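Local coordinates for protein helicase of the snf2/rad54 family (Sulfolobus solfataricus, PDB 1Z5Z) that probably couples ATP hydrolysis to movement along duplex DNA as a SWI2/SNF2-type ATPase, of which this is the C-terminal domain, at residues Lys97-Ala108 and Asn185-Trp193; Asp154-Asn162 and Gly178-Arg186. All coordinates share one frame; numbering follows the deposited sequence.

Both contacts lie beside the parallel sheet of the helicase C-terminal domain, their centres about 17 Å apart. In contact 1, helix 96-110 lies along strand 186-189, next to the neighbouring strand 216-222. Contact 2 joins helix 149-161 to the loop that leaves strand 167-171 and leads into strand 186-189. Along the chain the order is 97-108, 154-162, 178-186, 185-193; the last two share Asn185 and Arg186, and Trp193 CZ3 packs on Gly178 CA at 3.8 Å. In the continuous run 178-193, helix 149-161 thus holds the loop and helix 96-110 the strand that follows, tying this connection to helices far apart in sequence.

Contact 1: Lys97-Ala108 and Asn185-Trp193; sequences KMIRTMEIIEEA and NRVIHFDRW
Lys97 NZ is gripped by three oxygens: it donates to Phe190 O at 2.8 Å, in the plane of that carbonyl, and forms salt bridges with Glu227 and Asp80 from outside the two segments. Its chain, extended beyond CG, runs across the Phe190 ring to get there. CD lies over one face, 4.2 Å from the ring centroid and offset toward the rim, a CH-pi contact, while CB touches CZ. The ring is turned toward the helix because Phe190 CG stands anti to the backbone N (chi1 -158°). At its rim, Thr101 OG1 meets the edge at CE1, and Met98 SD approaches obliquely, 3.7 Å from CE1, as a Met-aromatic contact. Thr101 OG1 itself donates to Lys97 O (2.8 Å) from above the carbonyl plane; that oxygen also accepts from Thr101 N. Farther along, Ile104 CG2 and Ile188 CD1 meet tip to tip at 3.8 Å, with Thr101 CG2 beside them. Arg186, bent at chi2 and chi3, slides its guanidinium against Ala108, whose CB covers one face 3.4 Å from NE. Its firm salt bridge is to Asp113; Glu107 OE1 stands at the guanidinium edge, a long 3.6 Å from NH1, the carboxylate and guanidinium planes 74° apart. With Lys97 replaced by an alanine, Phe190 O would probably lose this donor, part of the ring face would be uncovered, and Glu227 and Asp80 would lack their shared cation. Helix 96-110 thus runs antiparallel to strand 186-189 (176°), packed on the parallel sheet of a RecA-like helicase domain. The apolar middle of the contact lies between Lys97, paired with Glu227 and Asp80, and Arg186, paired with Asp113, so the buried lysine is likely to stay protonated.

Contact 2: Asp154-Asn162 and Gly178-Arg186; sequences DIISKFQNN and GINLTSANR
A type I beta turn, Leu181 to Ala184, in the loop between strands 167-171 and 186-189 docks against the C-terminal end of helix 149-161 in the helicase C-terminal domain. Gln160 carries the polar half of the contact with both ends of its amide. OE1 accepts from Ser183 N at 2.8 Å, the donor tilted 22° from the carbonyl plane, and NE2 donates to Thr182 OG1 at 2.8 Å, nearly in the amide plane. A bend at chi2 (-71°) folds the amide back over the turn. Ser183 OG then donates to the backbone oxygen Gln160 O on an in-plane lone pair, also at 2.8 Å. One helix residue thus holds two successive turn residues through three bonds, and its flat amide is fixed against rotation. Beside this polar patch, Phe159 CG lies anti to the backbone N (chi1 179°), which directs the ring at Ala184: CE1 brings its edge to Ala184 N and packs on Ala184 CB at 3.8 Å, while Leu181 CB comes obliquely. Lys114, just ahead of strand 115-119, adds a cation-pi contact to the same ring, and its NZ hydrogen-bonds to Phe159 O. Toward the helix start, Ile156 CD1 and Ile179 CD1 meet tip to tip at a tight 3.4 Å, and the Ile156 and Leu181 side chains cross at about a right angle, CG2 and CD2 4.1 Å apart. Ile179 and Leu181 also rest on strand 167-171. The loop is therefore seated by an apolar row and fixed in place by the three hydrogen bonds among Gln160, Thr182 and Ser183, with side-chain groups meeting backbone needs of both turn and helix end.

Contact 1: Lys97-Ala108 and Asn185-Trp193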
loop_
_atom_site.group_PDB
_atom_site.type_symbol
_atom_site.label_atom_id
_atom_site.label_comp_id
_atom_site.label_asym_id
_atom_site.label_seq_id
_atom_site.Cartn_x
_atom_site.Cartn_y
_atom_site.Cartn_z
ATOM N N LYS A 97 -9.010 0.945 3.507
ATOM C CA LYS A 97 -7.858 1.849 3.665
ATOM C C LYS A 97 -8.182 3.308 3.386
ATOM O O LYS A 97 -7.758 4.197 4.122
ATOM C CB LYS A 97 -6.685 1.428 2.732
ATOM C CG LYS A 97 -5.912 0.196 3.204
ATOM C CD LYS A 97 -4.588 0.052 2.424
ATOM C CE LYS A 97 -3.881 -1.228 2.778
ATOM N NZ LYS A 97 -2.722 -1.450 1.892
ATOM N N MET A 98 -8.903 3.559 2.296
ATOM C CA MET A 98 -9.309 4.914 1.940
ATOM C C MET A 98 -10.193 5.458 3.066
ATOM O O MET A 98 -10.089 6.618 3.445
ATOM C CB MET A 98 -10.115 4.895 0.635
ATOM C CG MET A 98 -9.512 5.602 -0.566
ATOM S SD MET A 98 -7.845 6.310 -0.499
ATOM C CE MET A 98 -8.332 7.884 0.004
ATOM N N ILE A 99 -11.068 4.617 3.600
ATOM C CA ILE A 99 -11.950 5.060 4.670
ATOM C C ILE A 99 -11.126 5.503 5.881
ATOM O O ILE A 99 -11.421 6.537 6.474
ATOM C CB ILE A 99 -12.930 3.932 5.066
ATOM C CG1 ILE A 99 -14.005 3.791 3.996
ATOM C CG2 ILE A 99 -13.561 4.215 6.455
ATOM C CD1 ILE A 99 -14.693 2.411 3.998
ATOM N N ARG A 100 -10.104 4.735 6.255
ATOM C CA ARG A 100 -9.302 5.144 7.394
ATOM C C ARG A 100 -8.440 6.346 7.025
ATOM O O ARG A 100 -8.162 7.192 7.877
ATOM C CB ARG A 100 -8.388 4.009 7.889
ATOM C CG ARG A 100 -9.123 2.879 8.554
ATOM C CD ARG A 100 -9.625 3.293 9.931
ATOM N NE ARG A 100 -8.977 2.504 10.972
ATOM C CZ ARG A 100 -8.164 3.006 11.897
ATOM N NH1 ARG A 100 -7.614 2.190 12.797
ATOM N NH2 ARG A 100 -7.908 4.318 11.927
ATOM N N THR A 101 -8.017 6.435 5.767
ATOM C CA THR A 101 -7.180 7.556 5.364
ATOM C C THR A 101 -7.881 8.915 5.535
ATOM O O THR A 101 -7.270 9.876 6.011
ATOM C CB THR A 101 -6.692 7.367 3.902
ATOM O OG1 THR A 101 -5.862 6.186 3.840
ATOM C CG2 THR A 101 -5.886 8.613 3.430
ATOM N N MET A 102 -9.141 9.013 5.126
ATOM C CA MET A 102 -9.867 10.269 5.294
ATOM C C MET A 102 -10.011 10.562 6.811
ATOM O O MET A 102 -9.995 11.718 7.205
ATOM C CB MET A 102 -11.240 10.207 4.628
ATOM C CG MET A 102 -11.203 9.962 3.082
ATOM S SD MET A 102 -9.950 10.873 2.175
ATOM C CE MET A 102 -10.604 12.599 2.339
ATOM N N GLU A 103 -10.125 9.531 7.648
ATOM C CA GLU A 103 -10.238 9.763 9.089
ATOM C C GLU A 103 -8.942 10.327 9.600
ATOM O O GLU A 103 -8.950 11.250 10.420
ATOM C CB GLU A 103 -10.548 8.485 9.875
ATOM C CG GLU A 103 -11.765 7.739 9.352
ATOM C CD GLU A 103 -12.087 6.469 10.136
ATOM O OE1 GLU A 103 -11.174 5.846 10.717
ATOM O OE2 GLU A 103 -13.273 6.095 10.150
ATOM N N ILE A 104 -7.819 9.795 9.118
ATOM C CA ILE A 104 -6.524 10.285 9.578
ATOM C C ILE A 104 -6.316 11.709 9.093
ATOM O O ILE A 104 -5.837 12.585 9.818
ATOM C CB ILE A 104 -5.362 9.413 9.053
ATOM C CG1 ILE A 104 -5.370 8.035 9.739
ATOM C CG2 ILE A 104 -4.066 10.150 9.255
ATOM C CD1 ILE A 104 -4.516 6.937 9.004
ATOM N N ILE A 105 -6.668 11.930 7.840
ATOM C CA ILE A 105 -6.539 13.250 7.262
ATOM C C ILE A 105 -7.318 14.318 8.076
ATOM O O ILE A 105 -6.806 15.412 8.374
ATOM C CB ILE A 105 -7.031 13.224 5.777
ATOM C CG1 ILE A 105 -6.011 12.450 4.915
ATOM C CG2 ILE A 105 -7.178 14.647 5.241
ATOM C CD1 ILE A 105 -6.248 12.596 3.399
ATOM N N GLU A 106 -8.546 13.980 8.448
ATOM C CA GLU A 106 -9.403 14.910 9.188
ATOM C C GLU A 106 -8.689 15.317 10.481
ATOM O O GLU A 106 -8.472 16.502 10.753
ATOM C CB GLU A 106 -10.746 14.227 9.463
ATOM C CG GLU A 106 -11.825 15.155 9.971
ATOM C CD GLU A 106 -13.197 14.489 9.969
ATOM O OE1 GLU A 106 -13.384 13.513 10.724
ATOM O OE2 GLU A 106 -14.082 14.935 9.204
ATOM N N GLU A 107 -8.280 14.327 11.254
ATOM C CA GLU A 107 -7.550 14.605 12.463
ATOM C C GLU A 107 -6.254 15.394 12.178
ATOM O O GLU A 107 -5.936 16.329 12.898
ATOM C CB GLU A 107 -7.220 13.298 13.198
ATOM C CG GLU A 107 -6.001 13.395 14.085
ATOM C CD GLU A 107 -5.754 12.140 14.897
ATOM O OE1 GLU A 107 -4.584 11.873 15.251
ATOM O OE2 GLU A 107 -6.724 11.423 15.194
ATOM N N ALA A 108 -5.522 15.063 11.122
ATOM C CA ALA A 108 -4.278 15.770 10.887
ATOM C C ALA A 108 -4.420 17.225 10.431
ATOM O O ALA A 108 -3.677 18.092 10.895
ATOM C CB ALA A 108 -3.409 14.992 9.912
ATOM N N ASN A 185 4.628 16.531 8.359
ATOM C CA ASN A 185 4.397 16.349 9.783
ATOM C C ASN A 185 3.737 15.004 9.970
ATOM O O ASN A 185 3.795 14.417 11.026
ATOM C CB ASN A 185 3.419 17.433 10.308
ATOM C CG ASN A 185 3.880 18.850 9.979
ATOM O OD1 ASN A 185 3.384 19.507 9.057
ATOM N ND2 ASN A 185 4.866 19.313 10.721
ATOM N N ARG A 186 3.092 14.525 8.916
ATOM C CA ARG A 186 2.363 13.264 8.980
ATOM C C ARG A 186 2.667 12.460 7.709
ATOM O O ARG A 186 2.676 13.006 6.600
ATOM C CB ARG A 186 0.884 13.590 9.077
ATOM C CG ARG A 186 -0.047 12.445 9.043
ATOM C CD ARG A 186 -0.422 12.029 10.433
ATOM N NE ARG A 186 -0.853 13.140 11.275
ATOM C CZ ARG A 186 -1.593 12.977 12.373
ATOM N NH1 ARG A 186 -1.984 11.752 12.725
ATOM N NH2 ARG A 186 -1.911 14.015 13.146
ATOM N N VAL A 187 2.915 11.170 7.875
ATOM C CA VAL A 187 3.236 10.333 6.745
ATOM C C VAL A 187 2.324 9.123 6.833
ATOM O O VAL A 187 2.214 8.504 7.901
ATOM C CB VAL A 187 4.737 9.836 6.796
ATOM C CG1 VAL A 187 5.034 8.930 5.599
ATOM C CG2 VAL A 187 5.705 11.021 6.805
ATOM N N ILE A 188 1.633 8.829 5.724
ATOM C CA ILE A 188 0.785 7.639 5.638
ATOM C C ILE A 188 1.396 6.681 4.595
ATOM O O ILE A 188 1.530 7.042 3.393
ATOM C CB ILE A 188 -0.636 7.981 5.145
ATOM C CG1 ILE A 188 -1.351 8.850 6.188
ATOM C CG2 ILE A 188 -1.451 6.692 4.876
ATOM C CD1 ILE A 188 -2.766 9.305 5.750
ATOM N N HIS A 189 1.795 5.489 5.033
ATOM C CA HIS A 189 2.311 4.495 4.097
ATOM C C HIS A 189 1.089 3.647 3.725
ATOM O O HIS A 189 0.663 2.768 4.457
ATOM C CB HIS A 189 3.455 3.718 4.733
ATOM C CG HIS A 189 4.668 4.571 4.970
ATOM N ND1 HIS A 189 5.367 5.168 3.939
ATOM C CD2 HIS A 189 5.250 4.995 6.117
ATOM C CE1 HIS A 189 6.329 5.923 4.445
ATOM N NE2 HIS A 189 6.279 5.834 5.764
ATOM N N PHE A 190 0.493 3.976 2.584
ATOM C CA PHE A 190 -0.742 3.326 2.128
ATOM C C PHE A 190 -0.621 1.831 1.913
ATOM O O PHE A 190 -1.572 1.075 2.145
ATOM C CB PHE A 190 -1.213 4.003 0.855
ATOM C CG PHE A 190 -2.663 3.804 0.573
ATOM C CD1 PHE A 190 -3.612 4.646 1.165
ATOM C CD2 PHE A 190 -3.093 2.794 -0.263
ATOM C CE1 PHE A 190 -4.964 4.493 0.917
ATOM C CE2 PHE A 190 -4.464 2.612 -0.524
ATOM C CZ PHE A 190 -5.404 3.465 0.060
ATOM N N ASP A 191 0.548 1.394 1.443
ATOM C CA ASP A 191 0.801 -0.036 1.256
ATOM C C ASP A 191 2.315 -0.219 1.408
ATOM O O ASP A 191 3.056 0.771 1.482
ATOM C CB ASP A 191 0.281 -0.542 -0.109
ATOM C CG ASP A 191 0.723 0.322 -1.253
ATOM O OD1 ASP A 191 -0.148 0.789 -2.020
ATOM O OD2 ASP A 191 1.953 0.537 -1.388
ATOM N N ARG A 192 2.754 -1.468 1.475
ATOM C CA ARG A 192 4.151 -1.783 1.705
ATOM C C ARG A 192 5.034 -1.558 0.500
ATOM O O ARG A 192 5.392 -2.500 -0.165
ATOM C CB ARG A 192 4.280 -3.236 2.195
ATOM C CG ARG A 192 5.440 -3.388 3.198
ATOM C CD ARG A 192 5.677 -4.801 3.689
ATOM N NE ARG A 192 6.428 -4.746 4.945
ATOM C CZ ARG A 192 5.878 -4.696 6.161
ATOM N NH1 ARG A 192 6.659 -4.638 7.226
ATOM N NH2 ARG A 192 4.556 -4.732 6.326
ATOM N N TRP A 193 5.384 -0.303 0.228
ATOM C CA TRP A 193 6.202 0.051 -0.951
ATOM C C TRP A 193 7.709 0.008 -0.693
ATOM O O TRP A 193 8.526 -0.048 -1.622
ATOM C CB TRP A 193 5.888 1.483 -1.380
ATOM C CG TRP A 193 6.237 2.522 -0.311
ATOM C CD1 TRP A 193 5.433 2.958 0.699
ATOM C CD2 TRP A 193 7.491 3.214 -0.149
ATOM N NE1 TRP A 193 6.095 3.863 1.478
ATOM C CE2 TRP A 193 7.362 4.043 0.987
ATOM C CE3 TRP A 193 8.717 3.204 -0.854
ATOM C CZ2 TRP A 193 8.405 4.874 1.442
ATOM C CZ3 TRP A 193 9.761 4.027 -0.400
ATOM C CH2 TRP A 193 9.598 4.847 0.737
HETATM O O HOH W 1 -2.476 12.775 16.189
#

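Contact 2: Asp154-Asn162 and Gly178-Arg186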
loop_
_atom_site.group_PDB
_atom_site.type_symbol
_atom_site.label_atom_id
_atom_site.label_comp_id
_atom_site.label_asym_id
_atom_site.label_seq_id
_atom_site.Cartn_x
_atom_site.Cartn_y
_atom_site.Cartn_z
ATOM N N ASP A 154 10.121 20.882 -8.935
ATOM C CA ASP A 154 9.163 21.956 -8.711
ATOM C C ASP A 154 8.110 21.521 -7.736
ATOM O O ASP A 154 7.707 22.304 -6.888
ATOM C CB ASP A 154 8.462 22.370 -10.014
ATOM C CG ASP A 154 9.332 23.267 -10.898
ATOM O OD1 ASP A 154 8.938 23.504 -12.067
ATOM O OD2 ASP A 154 10.389 23.731 -10.423
ATOM N N ILE A 155 7.644 20.277 -7.865
ATOM C CA ILE A 155 6.617 19.789 -6.950
ATOM C C ILE A 155 7.196 19.639 -5.549
ATOM O O ILE A 155 6.530 19.954 -4.572
ATOM C CB ILE A 155 6.031 18.408 -7.397
ATOM C CG1 ILE A 155 4.974 18.635 -8.482
ATOM C CG2 ILE A 155 5.403 17.662 -6.178
ATOM C CD1 ILE A 155 4.532 17.362 -9.198
ATOM N N ILE A 156 8.426 19.143 -5.458
ATOM C CA ILE A 156 9.063 18.939 -4.144
ATOM C C ILE A 156 9.287 20.261 -3.433
ATOM O O ILE A 156 9.124 20.378 -2.212
ATOM C CB ILE A 156 10.421 18.243 -4.284
ATOM C CG1 ILE A 156 10.208 16.760 -4.589
ATOM C CG2 ILE A 156 11.238 18.431 -2.990
ATOM C CD1 ILE A 156 11.356 16.084 -5.276
ATOM N N SER A 157 9.698 21.250 -4.212
ATOM C CA SER A 157 9.956 22.581 -3.688
ATOM C C SER A 157 8.624 23.159 -3.203
ATOM O O SER A 157 8.516 23.746 -2.109
ATOM C CB SER A 157 10.576 23.442 -4.806
ATOM O OG SER A 157 10.365 24.819 -4.565
ATOM N N LYS A 158 7.588 22.954 -4.004
ATOM C CA LYS A 158 6.293 23.462 -3.626
ATOM C C LYS A 158 5.795 22.864 -2.306
ATOM O O LYS A 158 5.218 23.575 -1.473
ATOM C CB LYS A 158 5.279 23.192 -4.713
ATOM C CG LYS A 158 3.901 23.667 -4.346
ATOM C CD LYS A 158 2.842 23.144 -5.307
ATOM C CE LYS A 158 2.948 23.752 -6.695
ATOM N NZ LYS A 158 1.932 23.155 -7.607
ATOM N N PHE A 159 6.004 21.568 -2.094
ATOM C CA PHE A 159 5.524 20.961 -0.856
ATOM C C PHE A 159 6.405 21.360 0.308
ATOM O O PHE A 159 5.913 21.615 1.383
ATOM C CB PHE A 159 5.497 19.429 -0.953
ATOM C CG PHE A 159 5.038 18.742 0.317
ATOM C CD1 PHE A 159 5.963 18.244 1.227
ATOM C CD2 PHE A 159 3.681 18.628 0.623
ATOM C CE1 PHE A 159 5.545 17.638 2.431
ATOM C CE2 PHE A 159 3.245 18.029 1.826
ATOM C CZ PHE A 159 4.184 17.533 2.728
ATOM N N GLN A 160 7.712 21.397 0.084
ATOM C CA GLN A 160 8.654 21.717 1.137
ATOM C C GLN A 160 8.630 23.165 1.616
ATOM O O GLN A 160 8.894 23.423 2.784
ATOM C CB GLN A 160 10.077 21.401 0.674
ATOM C CG GLN A 160 10.445 19.933 0.607
ATOM C CD GLN A 160 10.598 19.298 1.981
ATOM O OE1 GLN A 160 9.631 18.802 2.585
ATOM N NE2 GLN A 160 11.828 19.318 2.487
ATOM N N ASN A 161 8.304 24.098 0.728
ATOM C CA ASN A 161 8.356 25.506 1.109
ATOM C C ASN A 161 7.074 26.276 1.289
ATOM O O ASN A 161 7.095 27.368 1.814
ATOM C CB ASN A 161 9.223 26.269 0.113
ATOM C CG ASN A 161 10.491 25.540 -0.214
ATOM O OD1 ASN A 161 11.250 25.151 0.677
ATOM N ND2 ASN A 161 10.739 25.354 -1.494
ATOM N N ASN A 162 5.958 25.739 0.860
ATOM C CA ASN A 162 4.717 26.462 1.011
ATOM C C ASN A 162 3.821 25.750 2.057
ATOM O O ASN A 162 3.239 24.713 1.760
ATOM C CB ASN A 162 4.027 26.553 -0.360
ATOM C CG ASN A 162 2.701 27.239 -0.287
ATOM O OD1 ASN A 162 2.075 27.259 0.767
ATOM N ND2 ASN A 162 2.241 27.784 -1.417
ATOM N N GLY A 178 12.612 6.056 -2.460
ATOM C CA GLY A 178 11.809 6.978 -1.686
ATOM C C GLY A 178 12.446 8.354 -1.722
ATOM O O GLY A 178 13.383 8.612 -2.520
ATOM N N ILE A 179 11.922 9.235 -0.871
ATOM C CA ILE A 179 12.400 10.611 -0.737
ATOM C C ILE A 179 12.135 11.011 0.718
ATOM O O ILE A 179 11.242 10.468 1.367
ATOM C CB ILE A 179 11.633 11.543 -1.687
ATOM C CG1 ILE A 179 12.171 12.956 -1.619
ATOM C CG2 ILE A 179 10.160 11.583 -1.293
ATOM C CD1 ILE A 179 11.767 13.783 -2.840
ATOM N N ASN A 180 12.901 11.956 1.230
ATOM C CA ASN A 180 12.729 12.387 2.609
ATOM C C ASN A 180 12.206 13.817 2.614
ATOM O O ASN A 180 12.976 14.766 2.555
ATOM C CB ASN A 180 14.076 12.256 3.365
ATOM C CG ASN A 180 14.024 12.837 4.770
ATOM O OD1 ASN A 180 12.968 12.877 5.387
ATOM N ND2 ASN A 180 15.168 13.284 5.278
ATOM N N LEU A 181 10.882 13.961 2.675
ATOM C CA LEU A 181 10.254 15.281 2.647
ATOM C C LEU A 181 10.166 15.793 4.083
ATOM O O LEU A 181 9.208 15.501 4.772
ATOM C CB LEU A 181 8.856 15.176 2.015
ATOM C CG LEU A 181 8.889 14.824 0.518
ATOM C CD1 LEU A 181 7.537 14.322 0.058
ATOM C CD2 LEU A 181 9.346 16.056 -0.275
ATOM N N THR A 182 11.172 16.551 4.512
ATOM C CA THR A 182 11.230 17.062 5.883
ATOM C C THR A 182 10.089 17.982 6.309
ATOM O O THR A 182 9.836 18.151 7.507
ATOM C CB THR A 182 12.552 17.791 6.133
ATOM O OG1 THR A 182 12.764 18.720 5.079
ATOM C CG2 THR A 182 13.721 16.800 6.152
ATOM N N SER A 183 9.393 18.589 5.359
ATOM C CA SER A 183 8.295 19.443 5.780
ATOM C C SER A 183 7.048 18.673 6.147
ATOM O O SER A 183 6.150 19.257 6.727
ATOM C CB SER A 183 7.976 20.476 4.716
ATOM O OG SER A 183 9.143 21.242 4.468
ATOM N N ALA A 184 6.975 17.369 5.843
ATOM C CA ALA A 184 5.795 16.604 6.226
ATOM C C ALA A 184 5.782 16.319 7.751
ATOM O O ALA A 184 6.794 15.930 8.341
ATOM C CB ALA A 184 5.737 15.276 5.439
ATOM N N ASN A 185 4.628 16.531 8.359
ATOM C CA ASN A 185 4.397 16.349 9.783
ATOM C C ASN A 185 3.737 15.004 9.970
ATOM O O ASN A 185 3.795 14.417 11.026
ATOM C CB ASN A 185 3.419 17.433 10.308
ATOM C CG ASN A 185 3.880 18.850 9.979
ATOM O OD1 ASN A 185 3.384 19.507 9.057
ATOM N ND2 ASN A 185 4.866 19.313 10.721
ATOM N N ARG A 186 3.092 14.525 8.916
ATOM C CA ARG A 186 2.363 13.264 8.980
ATOM C C ARG A 186 2.667 12.460 7.709
ATOM O O ARG A 186 2.676 13.006 6.600
ATOM C CB ARG A 186 0.884 13.590 9.077
ATOM C CG ARG A 186 -0.047 12.445 9.043
ATOM C CD ARG A 186 -0.422 12.029 10.433
ATOM N NE ARG A 186 -0.853 13.140 11.275
ATOM C CZ ARG A 186 -1.593 12.977 12.373
ATOM N NH1 ARG A 186 -1.984 11.752 12.725
ATOM N NH2 ARG A 186 -1.911 14.015 13.146
#